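Side-chain contacts in anti-sigma-I factor RsgI3 (Clostridium thermocellum, PDB 6QE7), which probably holds the sigma factor SigI3 inactive until its extracellular pair of PA14 domains, the part present in this chain, binds pectin-like polysaccharide: residues Tyr11-Phe16 with Lys201-Tyr206; Arg18-Arg23 with Pro147-Asn152; Gly35-Ser40 with Asp44-Arg49; Leu271-Gln276 with Glu281-Lys286. One frame throughout, in Å; residues are numbered along the deposited sequence.

Interaction 1. Residues Tyr11-Phe16 with Lys201-Tyr206. With CA (calcium ion), chain E.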
# COMPACT_ATOMS: atom_id res chain seq x y z
N TYR A 11 7.08 5.71 3.25
CA TYR A 11 6.65 4.58 2.41
C TYR A 11 6.98 4.96 0.96
O TYR A 11 6.69 6.10 0.61
CB TYR A 11 5.15 4.40 2.63
CG TYR A 11 4.72 4.01 4.02
CD1 TYR A 11 4.56 4.98 5.01
CD2 TYR A 11 4.37 2.69 4.32
CE1 TYR A 11 4.14 4.65 6.27
CE2 TYR A 11 3.95 2.34 5.58
CZ TYR A 11 3.83 3.32 6.53
OH TYR A 11 3.49 2.96 7.77
N ASN A 12 7.28 3.98 0.10
CA ASN A 12 7.62 4.18 -1.33
C ASN A 12 6.41 4.10 -2.25
O ASN A 12 6.59 4.28 -3.48
CB ASN A 12 8.66 3.15 -1.81
CG ASN A 12 10.04 3.76 -1.79
OD1 ASN A 12 10.19 4.85 -2.30
ND2 ASN A 12 11.03 3.10 -1.17
N ASN A 13 5.22 3.82 -1.71
CA ASN A 13 3.91 4.01 -2.39
C ASN A 13 3.18 5.19 -1.70
O ASN A 13 3.57 5.58 -0.56
CB ASN A 13 3.11 2.70 -2.32
CG ASN A 13 3.44 1.72 -3.44
OD1 ASN A 13 4.04 2.09 -4.44
ND2 ASN A 13 2.93 0.50 -3.34
N MET A 14 2.09 5.67 -2.30
CA MET A 14 1.35 6.87 -1.83
C MET A 14 0.19 6.47 -0.94
O MET A 14 -0.51 7.35 -0.44
CB MET A 14 0.94 7.74 -3.02
CG MET A 14 -0.23 7.29 -3.87
SD MET A 14 0.12 8.49 -5.29
CE MET A 14 -0.92 7.74 -6.57
N ASP A 15 0.04 5.17 -0.66
CA ASP A 15 -1.05 4.69 0.21
C ASP A 15 -0.50 3.90 1.39
O ASP A 15 -1.17 2.92 1.77
CB ASP A 15 -1.96 3.72 -0.55
CG ASP A 15 -1.20 2.48 -1.07
OD1 ASP A 15 0.08 2.45 -1.04
OD2 ASP A 15 -1.91 1.56 -1.49
N PHE A 16 0.65 4.26 1.93
CA PHE A 16 1.17 3.68 3.19
C PHE A 16 1.38 2.19 2.97
O PHE A 16 1.13 1.42 3.88
CB PHE A 16 0.23 3.91 4.39
CG PHE A 16 -0.07 5.39 4.53
CD1 PHE A 16 0.91 6.24 4.97
CD2 PHE A 16 -1.28 5.92 4.11
CE1 PHE A 16 0.68 7.60 5.06
CE2 PHE A 16 -1.52 7.28 4.17
CZ PHE A 16 -0.52 8.11 4.64
N LYS A 201 -1.87 -8.46 -2.51
CA LYS A 201 -1.80 -7.12 -3.07
C LYS A 201 -0.82 -7.17 -4.21
O LYS A 201 0.18 -7.92 -4.13
CB LYS A 201 -1.29 -6.04 -2.09
CG LYS A 201 -1.92 -5.95 -0.73
CD LYS A 201 -3.29 -5.35 -0.75
CE LYS A 201 -3.92 -5.20 0.62
NZ LYS A 201 -5.03 -4.21 0.52
N ILE A 202 -1.13 -6.32 -5.19
CA ILE A 202 -0.34 -6.02 -6.40
C ILE A 202 -0.23 -4.49 -6.60
O ILE A 202 -1.15 -3.78 -6.15
CB ILE A 202 -0.98 -6.75 -7.57
CG1 ILE A 202 -0.03 -6.80 -8.75
CG2 ILE A 202 -2.38 -6.26 -7.97
CD1 ILE A 202 -0.53 -7.63 -9.89
N ASP A 203 0.92 -4.00 -7.10
CA ASP A 203 1.08 -2.62 -7.60
C ASP A 203 1.83 -2.69 -8.91
O ASP A 203 2.37 -3.75 -9.31
CB ASP A 203 1.72 -1.65 -6.61
CG ASP A 203 3.11 -2.02 -6.14
OD1 ASP A 203 3.77 -2.85 -6.81
OD2 ASP A 203 3.46 -1.61 -5.00
N THR A 204 1.67 -1.63 -9.63
CA THR A 204 2.01 -1.54 -11.06
C THR A 204 3.16 -0.55 -11.17
O THR A 204 3.30 0.29 -10.27
CB THR A 204 0.84 -1.08 -11.91
OG1 THR A 204 0.55 0.28 -11.57
CG2 THR A 204 -0.39 -1.94 -11.70
N ARG A 205 3.83 -0.57 -12.30
CA ARG A 205 4.84 0.45 -12.67
C ARG A 205 4.12 1.66 -13.28
O ARG A 205 4.66 2.75 -13.22
CB ARG A 205 5.85 -0.17 -13.64
CG ARG A 205 6.85 -1.13 -13.01
CD ARG A 205 7.90 -1.70 -13.99
NE ARG A 205 8.58 -0.56 -14.64
CZ ARG A 205 9.56 0.15 -14.12
NH1 ARG A 205 10.07 -0.18 -12.95
NH2 ARG A 205 10.04 1.17 -14.80
N TYR A 206 2.98 1.49 -13.95
CA TYR A 206 2.41 2.56 -14.80
C TYR A 206 0.97 2.74 -14.39
O TYR A 206 0.35 1.76 -13.88
CB TYR A 206 2.52 2.21 -16.29
CG TYR A 206 3.93 1.81 -16.65
CD1 TYR A 206 4.95 2.74 -16.71
CD2 TYR A 206 4.24 0.49 -16.89
CE1 TYR A 206 6.26 2.35 -16.98
CE2 TYR A 206 5.53 0.07 -17.13
CZ TYR A 206 6.55 1.01 -17.19
OH TYR A 206 7.81 0.58 -17.47
CA CA E . 6.87 5.54 -5.35
O HOH W 1 8.68 6.47 -3.98
O HOH W 2 5.76 3.52 -6.11
O HOH W 3 8.57 3.77 -5.64
O HOH W 4 8.11 6.11 -7.38
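Asn13 of the first PA14 domain and Asp203 of the second meet through a single buried hydrogen bond, ND2 of Asn13 giving a proton to OD2 of Asp203 over 2.7 Å. The N-H points almost straight at the oxygen (160°), which lies close to the amide plane and receives it on its anti lone pair. The carboxylate stands nearly perpendicular to the amide, their planes 85° apart, so the two groups do not stack. Asp203 reaches across because its CG sits between its own backbone N and carbonyl carbon (chi1 59°). Two neighbours reinforce this polar pair: Ser17 OG also bonds Asn13 ND2, and Arg18 NE forms a salt bridge with Asp203 OD2.

The other end of the amide faces the calcium ion's water shell. Water 2 donates to Asn13 OD1 at 2.8 Å and is itself a ligand of the calcium ion, 2.4 Å from the metal. Asn12 binds the ion directly through its backbone O at 2.3 Å, while its side-chain OD1 accepts from a second calcium ligand, water 1, at 2.8 Å. The remaining protein ligands come from Asp44 and Thr45.

The Asn13 amide thus faces both ways, its oxygen turned to the metal's water shell and its nitrogen to the second domain. These opposite demands fix which end is oxygen and which is nitrogen. The arginine probably stabilises the negative charge of Asp203, and the geometry is consistent with the calcium site helping to position a polar link between the tandem domains.

Interaction 2. Residues Arg18-Arg23 with Pro147-Asn152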
# COMPACT_ATOMS: atom_id res chain seq x y z
N ARG A 18 4.60 -0.37 0.95
CA ARG A 18 6.06 -0.38 0.66
C ARG A 18 6.78 0.49 1.69
O ARG A 18 7.51 1.43 1.33
CB ARG A 18 6.31 0.12 -0.75
CG ARG A 18 6.21 -0.97 -1.79
CD ARG A 18 6.50 -0.31 -3.10
NE ARG A 18 6.17 -1.16 -4.22
CZ ARG A 18 6.94 -2.13 -4.69
NH1 ARG A 18 8.07 -2.46 -4.08
NH2 ARG A 18 6.57 -2.78 -5.78
N PHE A 19 6.62 0.11 2.93
CA PHE A 19 7.25 0.79 4.08
C PHE A 19 8.77 0.72 3.88
O PHE A 19 9.26 -0.35 3.50
CB PHE A 19 6.79 0.15 5.39
CG PHE A 19 7.66 0.59 6.53
CD1 PHE A 19 7.61 1.91 7.00
CD2 PHE A 19 8.64 -0.25 7.03
CE1 PHE A 19 8.46 2.34 8.00
CE2 PHE A 19 9.47 0.20 8.06
CZ PHE A 19 9.40 1.50 8.51
N GLN A 20 9.47 1.84 3.99
CA GLN A 20 10.96 1.87 3.90
C GLN A 20 11.64 2.12 5.25
O GLN A 20 12.49 1.34 5.65
CB GLN A 20 11.41 2.92 2.89
CG GLN A 20 12.88 2.80 2.47
CD GLN A 20 13.25 1.43 1.95
OE1 GLN A 20 12.46 0.75 1.33
NE2 GLN A 20 14.43 0.98 2.28
N PHE A 21 11.38 3.21 5.93
CA PHE A 21 12.14 3.48 7.17
C PHE A 21 11.25 4.37 8.05
O PHE A 21 10.28 4.97 7.55
CB PHE A 21 13.52 4.07 6.87
CG PHE A 21 13.45 5.48 6.29
CD1 PHE A 21 13.19 6.58 7.09
CD2 PHE A 21 13.52 5.69 4.94
CE1 PHE A 21 13.07 7.85 6.55
CE2 PHE A 21 13.38 6.95 4.39
CZ PHE A 21 13.13 8.04 5.19
N VAL A 22 11.51 4.32 9.35
CA VAL A 22 10.96 5.31 10.32
C VAL A 22 12.10 6.24 10.76
O VAL A 22 13.25 5.79 10.85
CB VAL A 22 10.30 4.55 11.48
CG1 VAL A 22 11.32 3.77 12.30
CG2 VAL A 22 9.50 5.46 12.37
N ARG A 23 11.81 7.50 11.06
CA ARG A 23 12.83 8.38 11.71
C ARG A 23 12.07 9.42 12.50
O ARG A 23 10.85 9.63 12.25
CB ARG A 23 13.74 9.06 10.68
CG ARG A 23 13.11 10.20 9.90
CD ARG A 23 13.96 10.71 8.76
NE ARG A 23 13.30 11.72 8.00
CZ ARG A 23 13.72 12.22 6.83
NH1 ARG A 23 14.82 11.71 6.26
NH2 ARG A 23 12.99 13.14 6.20
N PRO A 147 5.94 0.01 12.01
CA PRO A 147 5.31 -0.63 10.85
C PRO A 147 6.10 -1.91 10.47
O PRO A 147 7.32 -1.93 10.74
CB PRO A 147 5.37 0.45 9.75
CG PRO A 147 5.67 1.76 10.49
CD PRO A 147 6.46 1.36 11.72
N GLN A 148 5.45 -2.92 9.88
CA GLN A 148 6.16 -4.13 9.33
C GLN A 148 6.27 -4.06 7.80
O GLN A 148 5.23 -3.87 7.12
CB GLN A 148 5.50 -5.47 9.69
CG GLN A 148 5.78 -5.91 11.12
CD GLN A 148 4.93 -5.14 12.09
OE1 GLN A 148 3.81 -4.73 11.79
NE2 GLN A 148 5.46 -4.94 13.28
N LYS A 149 7.48 -4.23 7.27
CA LYS A 149 7.65 -4.56 5.85
C LYS A 149 6.76 -5.78 5.59
O LYS A 149 6.82 -6.71 6.34
CB LYS A 149 9.12 -4.77 5.48
CG LYS A 149 9.81 -3.52 4.96
CD LYS A 149 11.05 -3.81 4.11
CE LYS A 149 11.90 -2.59 3.77
NZ LYS A 149 12.29 -1.79 4.97
N ASP A 150 5.88 -5.70 4.61
CA ASP A 150 5.14 -6.90 4.14
C ASP A 150 6.13 -7.73 3.32
O ASP A 150 7.18 -7.25 3.03
CB ASP A 150 3.90 -6.48 3.37
CG ASP A 150 2.90 -7.58 3.09
OD1 ASP A 150 2.91 -8.66 3.76
OD2 ASP A 150 2.11 -7.35 2.19
N VAL A 151 5.80 -8.97 3.08
CA VAL A 151 6.63 -9.98 2.37
C VAL A 151 6.18 -9.99 0.91
O VAL A 151 4.99 -9.90 0.64
CB VAL A 151 6.48 -11.34 3.10
CG1 VAL A 151 6.93 -12.54 2.29
CG2 VAL A 151 7.28 -11.31 4.40
N ASN A 152 7.10 -10.20 0.00
CA ASN A 152 6.76 -10.29 -1.43
C ASN A 152 6.21 -11.68 -1.74
O ASN A 152 6.45 -12.55 -0.98
CB ASN A 152 7.94 -9.91 -2.30
CG ASN A 152 7.99 -8.42 -2.56
OD1 ASN A 152 9.08 -7.89 -2.52
ND2 ASN A 152 6.87 -7.74 -2.84
O HOH W 5 9.04 -5.41 -3.66
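Phe19, packed against Pro147 and Lys149, makes most of this contact, and Arg18 just before it adds a link through solvent. Arg18 NH1 gives water 5 a weak bond at 3.1 Å, and the water donates to Asn152 OD1 at 2.7 Å. The guanidinium also bonds Lys286 O through NH2, so Arg18 reaches two parts of the second PA14 domain, one directly and one through water.

Phe19 points toward the 147-152 segment, with CG anti to the backbone N (chi1 166°). Pro147 lies over one face of the ring: its CB is 3.9 Å from the ring centroid and only 14° off the normal, a CH-pi contact, while Pro147 CG is 3.8 Å from Phe19 CE1. The opposite face is met near its rim by the backbone N of Phe21. Lys149 instead comes to the ring's edge, its CG 4.0 Å from Phe19 CD2.

From there the lysine chain runs past the backbone of the strand, CE lying 3.5 Å from Phe19 O, and bends at its last torsion (chi4 53°) to bring NZ to Gln20 O. That hydrogen bond, at 3.2 Å, is weak. Gln20 and Phe21 together face Tyr10 in a classic beta bulge at this point of strand 19-25.

The chemistry is mostly apolar, with proline methylenes over one face and a lysine methylene at the edge of Phe19, and its polar bonds are few and mostly weak. It lays the linker between the two PA14 domains along an edge of the first, and in this contact ring packing outweighs polar bonding.

Interaction 3. Residues Gly35-Ser40 with Asp44-Arg49. With CA (calcium ion), chain E.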
# COMPACT_ATOMS: atom_id res chain seq x y z
N GLY A 35 12.12 16.09 -5.67
CA GLY A 35 12.89 14.95 -5.20
C GLY A 35 12.10 14.20 -4.14
O GLY A 35 10.87 14.28 -4.17
N THR A 36 12.80 13.62 -3.19
CA THR A 36 12.27 12.68 -2.19
C THR A 36 12.92 13.04 -0.86
O THR A 36 13.92 13.73 -0.81
CB THR A 36 12.61 11.27 -2.67
OG1 THR A 36 13.90 11.09 -2.12
CG2 THR A 36 12.63 11.10 -4.18
N PRO A 37 12.37 12.59 0.27
CA PRO A 37 12.99 12.80 1.57
C PRO A 37 14.32 12.08 1.85
O PRO A 37 14.85 12.25 2.91
CB PRO A 37 11.93 12.19 2.52
CG PRO A 37 10.61 12.20 1.71
CD PRO A 37 11.11 11.83 0.34
N ASP A 38 14.74 11.14 1.02
CA ASP A 38 15.86 10.25 1.36
C ASP A 38 16.22 9.43 0.13
O ASP A 38 15.31 9.09 -0.64
CB ASP A 38 15.47 9.27 2.48
CG ASP A 38 16.66 8.47 3.00
OD1 ASP A 38 17.35 8.99 3.92
OD2 ASP A 38 16.90 7.35 2.48
N GLN A 39 17.48 9.08 -0.04
CA GLN A 39 17.90 8.29 -1.23
C GLN A 39 17.16 6.93 -1.27
O GLN A 39 17.10 6.37 -2.34
CB GLN A 39 19.40 8.03 -1.17
CG GLN A 39 19.81 7.05 -0.06
CD GLN A 39 21.32 6.89 -0.05
OE1 GLN A 39 22.00 7.38 -0.96
NE2 GLN A 39 21.86 6.24 0.98
N SER A 40 16.66 6.38 -0.15
CA SER A 40 15.95 5.07 -0.11
C SER A 40 14.47 5.24 -0.55
O SER A 40 13.77 4.23 -0.74
CB SER A 40 16.06 4.44 1.23
OG SER A 40 15.32 5.17 2.18
N ASP A 44 8.57 10.20 -6.86
CA ASP A 44 7.12 10.12 -7.10
C ASP A 44 6.46 9.01 -6.24
O ASP A 44 7.14 8.09 -5.74
CB ASP A 44 6.78 9.99 -8.59
CG ASP A 44 7.13 11.19 -9.46
OD1 ASP A 44 7.28 12.25 -8.88
OD2 ASP A 44 7.25 11.05 -10.74
N THR A 45 5.13 9.17 -6.09
CA THR A 45 4.20 8.25 -5.39
C THR A 45 4.82 7.78 -4.08
O THR A 45 5.16 6.61 -3.97
CB THR A 45 3.87 7.06 -6.30
OG1 THR A 45 5.12 6.51 -6.67
CG2 THR A 45 3.12 7.42 -7.56
N TYR A 46 4.93 8.66 -3.08
CA TYR A 46 5.41 8.28 -1.76
C TYR A 46 4.46 8.89 -0.74
O TYR A 46 3.62 9.76 -1.14
CB TYR A 46 6.89 8.59 -1.54
CG TYR A 46 7.36 10.00 -1.76
CD1 TYR A 46 7.31 10.93 -0.75
CD2 TYR A 46 8.01 10.39 -2.95
CE1 TYR A 46 7.80 12.22 -0.90
CE2 TYR A 46 8.61 11.63 -3.07
CZ TYR A 46 8.45 12.58 -2.07
OH TYR A 46 8.98 13.85 -2.18
N SER A 47 4.56 8.37 0.49
CA SER A 47 3.70 8.79 1.61
C SER A 47 4.47 8.71 2.91
O SER A 47 5.41 7.92 3.00
CB SER A 47 2.37 8.05 1.66
OG SER A 47 2.51 6.63 1.72
N VAL A 48 4.01 9.54 3.85
CA VAL A 48 4.63 9.80 5.15
C VAL A 48 3.47 9.91 6.11
O VAL A 48 2.54 10.67 5.85
CB VAL A 48 5.52 11.08 5.16
CG1 VAL A 48 6.32 11.08 6.42
CG2 VAL A 48 6.48 11.18 3.97
N ARG A 49 3.65 9.24 7.23
CA ARG A 49 2.80 9.37 8.40
C ARG A 49 3.64 9.82 9.60
O ARG A 49 4.50 9.08 10.01
CB ARG A 49 2.16 8.04 8.78
CG ARG A 49 1.04 8.28 9.79
CD ARG A 49 0.45 6.98 10.21
NE ARG A 49 -0.45 6.55 9.19
CZ ARG A 49 -0.42 5.38 8.55
NH1 ARG A 49 0.57 4.53 8.73
NH2 ARG A 49 -1.40 5.08 7.71
CA CA E . 6.87 5.54 -5.35
O HOH W 6 9.15 13.09 -6.15
O HOH W 3 8.57 3.77 -5.64
O HOH W 1 8.68 6.47 -3.98
O HOH W 4 8.11 6.11 -7.38
O HOH W 2 5.76 3.52 -6.11
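Gly35 O is gripped by the phenol of Tyr46, whose OH donates to it over 2.8 Å, and it also has water 6 beside it at 2.9 Å. The phenol arrives 16° out of the carbonyl plane, and the carbonyl oxygen in turn lies at the edge of the tyrosine ring. Water 6 accepts from Asp44 N, so the water lies between Gly35 O and the start of the 44-49 segment.

Pro37 covers a face of the same ring. Its CD is 3.9 Å from the centroid, 29° off the normal, in a CH-pi contact, and Pro37 CD comes closest to Tyr46 CE1, at 3.6 Å. Thr36 CB stands near CE2 on the other side of the phenol's long axis. Tyr46 CG takes the position between backbone N and carbonyl carbon (chi1 55°), which swings the ring into the loop.

Beyond the ring the loop is braced internally. Asp38 OD2 receives Ser40 N, closing an Asx turn, and Ser40 OG from the opposite face of the carboxylate.

Just before the tyrosine, the chain wraps a calcium ion: Asp44 O lies 2.6 Å from it, and Thr45 clamps it with both O and OG1, each at 2.4 Å. Asn12 O and four waters complete eight ligands.

Loop and strand belong to the first PA14 domain, beside this calcium site. Thr45 and Tyr46 both face Gln113 in a G1 beta bulge where strand 46-51 starts beside strand 105-113. On its other side this strand pairs with strand 6-11, and Trp32, Ile41 and Ala118 from neighbouring loops close round the Tyr46 side chain.

Interaction 4. Residues Leu271-Gln276 with Glu281-Lys286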
# COMPACT_ATOMS: atom_id res chain seq x y z
N LEU A 271 0.62 -16.41 -14.18
CA LEU A 271 -0.13 -15.10 -14.24
C LEU A 271 0.84 -14.10 -14.83
O LEU A 271 1.98 -13.98 -14.31
CB LEU A 271 -0.65 -14.67 -12.86
CG LEU A 271 -1.36 -13.32 -12.79
CD1 LEU A 271 -2.73 -13.38 -13.47
CD2 LEU A 271 -1.49 -12.84 -11.38
N LEU A 272 0.46 -13.55 -15.98
CA LEU A 272 1.25 -12.54 -16.70
C LEU A 272 0.50 -11.22 -16.66
O LEU A 272 -0.72 -11.26 -16.58
CB LEU A 272 1.41 -13.02 -18.13
CG LEU A 272 2.06 -14.41 -18.20
CD1 LEU A 272 1.03 -15.48 -18.58
CD2 LEU A 272 3.25 -14.41 -19.15
N TRP A 273 1.21 -10.14 -16.90
CA TRP A 273 0.59 -8.83 -17.20
C TRP A 273 1.27 -8.17 -18.41
O TRP A 273 2.45 -8.49 -18.80
CB TRP A 273 0.59 -7.89 -15.98
CG TRP A 273 1.95 -7.51 -15.44
CD1 TRP A 273 3.19 -7.83 -15.91
CD2 TRP A 273 2.19 -6.74 -14.25
NE1 TRP A 273 4.15 -7.27 -15.14
CE2 TRP A 273 3.57 -6.63 -14.09
CE3 TRP A 273 1.36 -6.10 -13.34
CZ2 TRP A 273 4.15 -5.91 -13.07
CZ3 TRP A 273 1.92 -5.42 -12.30
CH2 TRP A 273 3.29 -5.34 -12.16
N SER A 274 0.53 -7.21 -18.93
CA SER A 274 0.99 -6.37 -20.05
C SER A 274 0.27 -5.05 -19.98
O SER A 274 -0.89 -4.99 -19.43
CB SER A 274 0.75 -7.11 -21.37
OG SER A 274 -0.64 -7.15 -21.71
N SER A 275 0.82 -4.05 -20.64
CA SER A 275 0.13 -2.75 -20.79
C SER A 275 0.87 -1.97 -21.86
O SER A 275 1.85 -2.50 -22.34
CB SER A 275 0.03 -2.00 -19.50
OG SER A 275 1.27 -1.41 -19.14
N GLN A 276 0.41 -0.76 -22.20
CA GLN A 276 1.07 -0.07 -23.31
C GLN A 276 2.57 0.08 -23.01
O GLN A 276 3.35 -0.01 -23.91
CB GLN A 276 0.55 1.34 -23.56
CG GLN A 276 1.57 2.05 -24.42
CD GLN A 276 1.00 3.22 -25.14
OE1 GLN A 276 -0.13 3.65 -24.86
NE2 GLN A 276 1.81 3.74 -26.05
N GLU A 281 4.90 -10.07 -19.35
CA GLU A 281 5.79 -10.88 -18.52
C GLU A 281 4.95 -11.59 -17.47
O GLU A 281 3.84 -11.12 -17.14
CB GLU A 281 6.91 -9.99 -17.95
CG GLU A 281 6.41 -8.85 -17.06
CD GLU A 281 7.47 -8.11 -16.25
OE1 GLU A 281 8.67 -8.27 -16.52
OE2 GLU A 281 7.06 -7.34 -15.31
N VAL A 282 5.53 -12.63 -16.87
CA VAL A 282 5.05 -13.19 -15.59
C VAL A 282 5.04 -12.02 -14.57
O VAL A 282 6.05 -11.30 -14.46
CB VAL A 282 5.92 -14.38 -15.14
CG1 VAL A 282 5.51 -14.87 -13.76
CG2 VAL A 282 5.88 -15.54 -16.14
N VAL A 283 3.94 -11.80 -13.85
CA VAL A 283 3.95 -10.73 -12.82
C VAL A 283 5.04 -11.10 -11.82
O VAL A 283 5.05 -12.23 -11.28
CB VAL A 283 2.60 -10.59 -12.15
CG1 VAL A 283 2.65 -9.45 -11.17
CG2 VAL A 283 1.49 -10.45 -13.18
N PRO A 284 5.98 -10.17 -11.56
CA PRO A 284 7.17 -10.45 -10.76
C PRO A 284 6.84 -10.47 -9.28
O PRO A 284 5.95 -9.80 -8.86
CB PRO A 284 8.20 -9.34 -11.09
CG PRO A 284 7.55 -8.45 -12.09
CD PRO A 284 6.09 -8.89 -12.25
N SER A 285 7.60 -11.22 -8.51
CA SER A 285 7.44 -11.28 -7.03
C SER A 285 7.54 -9.88 -6.42
O SER A 285 6.83 -9.61 -5.46
CB SER A 285 8.44 -12.18 -6.45
OG SER A 285 8.07 -12.49 -5.10
N LYS A 286 8.34 -8.99 -7.00
CA LYS A 286 8.53 -7.64 -6.37
C LYS A 286 7.26 -6.78 -6.51
O LYS A 286 7.23 -5.67 -5.90
CB LYS A 286 9.79 -6.98 -6.94
CG LYS A 286 9.62 -6.40 -8.33
CD LYS A 286 10.92 -5.84 -8.85
CE LYS A 286 11.74 -6.94 -9.48
NZ LYS A 286 13.19 -6.61 -9.44
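A beta hairpin of the second PA14 domain, strand 268-274 returning as strand 281-282, brings these segments together. Its antiparallel ladder holds Trp273 and Glu281 as a hydrogen-bonded pair: Trp273 N gives to Glu281 O at 2.8 Å, and Glu281 N returns to Trp273 O at 3.0 Å. Val283 N adds a bond to Leu271 O, also 3.0 Å. Leu272 and Val282 form the non-hydrogen-bonded pair between, their CA atoms only 4.0 Å apart and their side chains diverging.

A side-chain bond runs alongside the ladder. Trp273 and Glu281 lie side by side, and indole NE1 donates to Glu281 OE2 over 2.9 Å at 170°. The acceptor lies in the indole plane and uses its anti lone pair; ring and carboxylate are nearly coplanar, 7° apart, and the in-plane bond probably restrains the rotation of both groups.

Val283 lies over a face of the indole, CG1 making a CH-pi contact 4.0 Å from the centre of the six-membered ring, while CG2 touches Trp273 CG. Pro284 CD comes against Trp273 CZ2 at 3.6 Å. Ile202 of strand 193-202, in the other sheet, touches both Trp273 and Val283. This cross-strand tryptophan-glutamate pair sits at the edge of one sheet of the PA14 domain's two-sheet fold.

From the N terminus, the chain enters interaction 1 at residues 11-16 and closes its long loop only at 201-206, in the second PA14 domain. Within that span, interaction 2 joins 18-23 to the interdomain linker at 147-152, and interaction 3, a short loop at 35-49 in the first domain, lies inside interaction 2. Interaction 4 follows in series as a local hairpin, and no loops cross. Interactions 1 and 3 share the calcium ion and its four waters. Arg18 connects interaction 2 to interactions 1 and 4, reaching Asp203 and Lys286, while Trp273 of interaction 4 packs on Asp203 O. Interactions 1 and 2 thus bridge the domains; interactions 3 and 4 are each local to one domain.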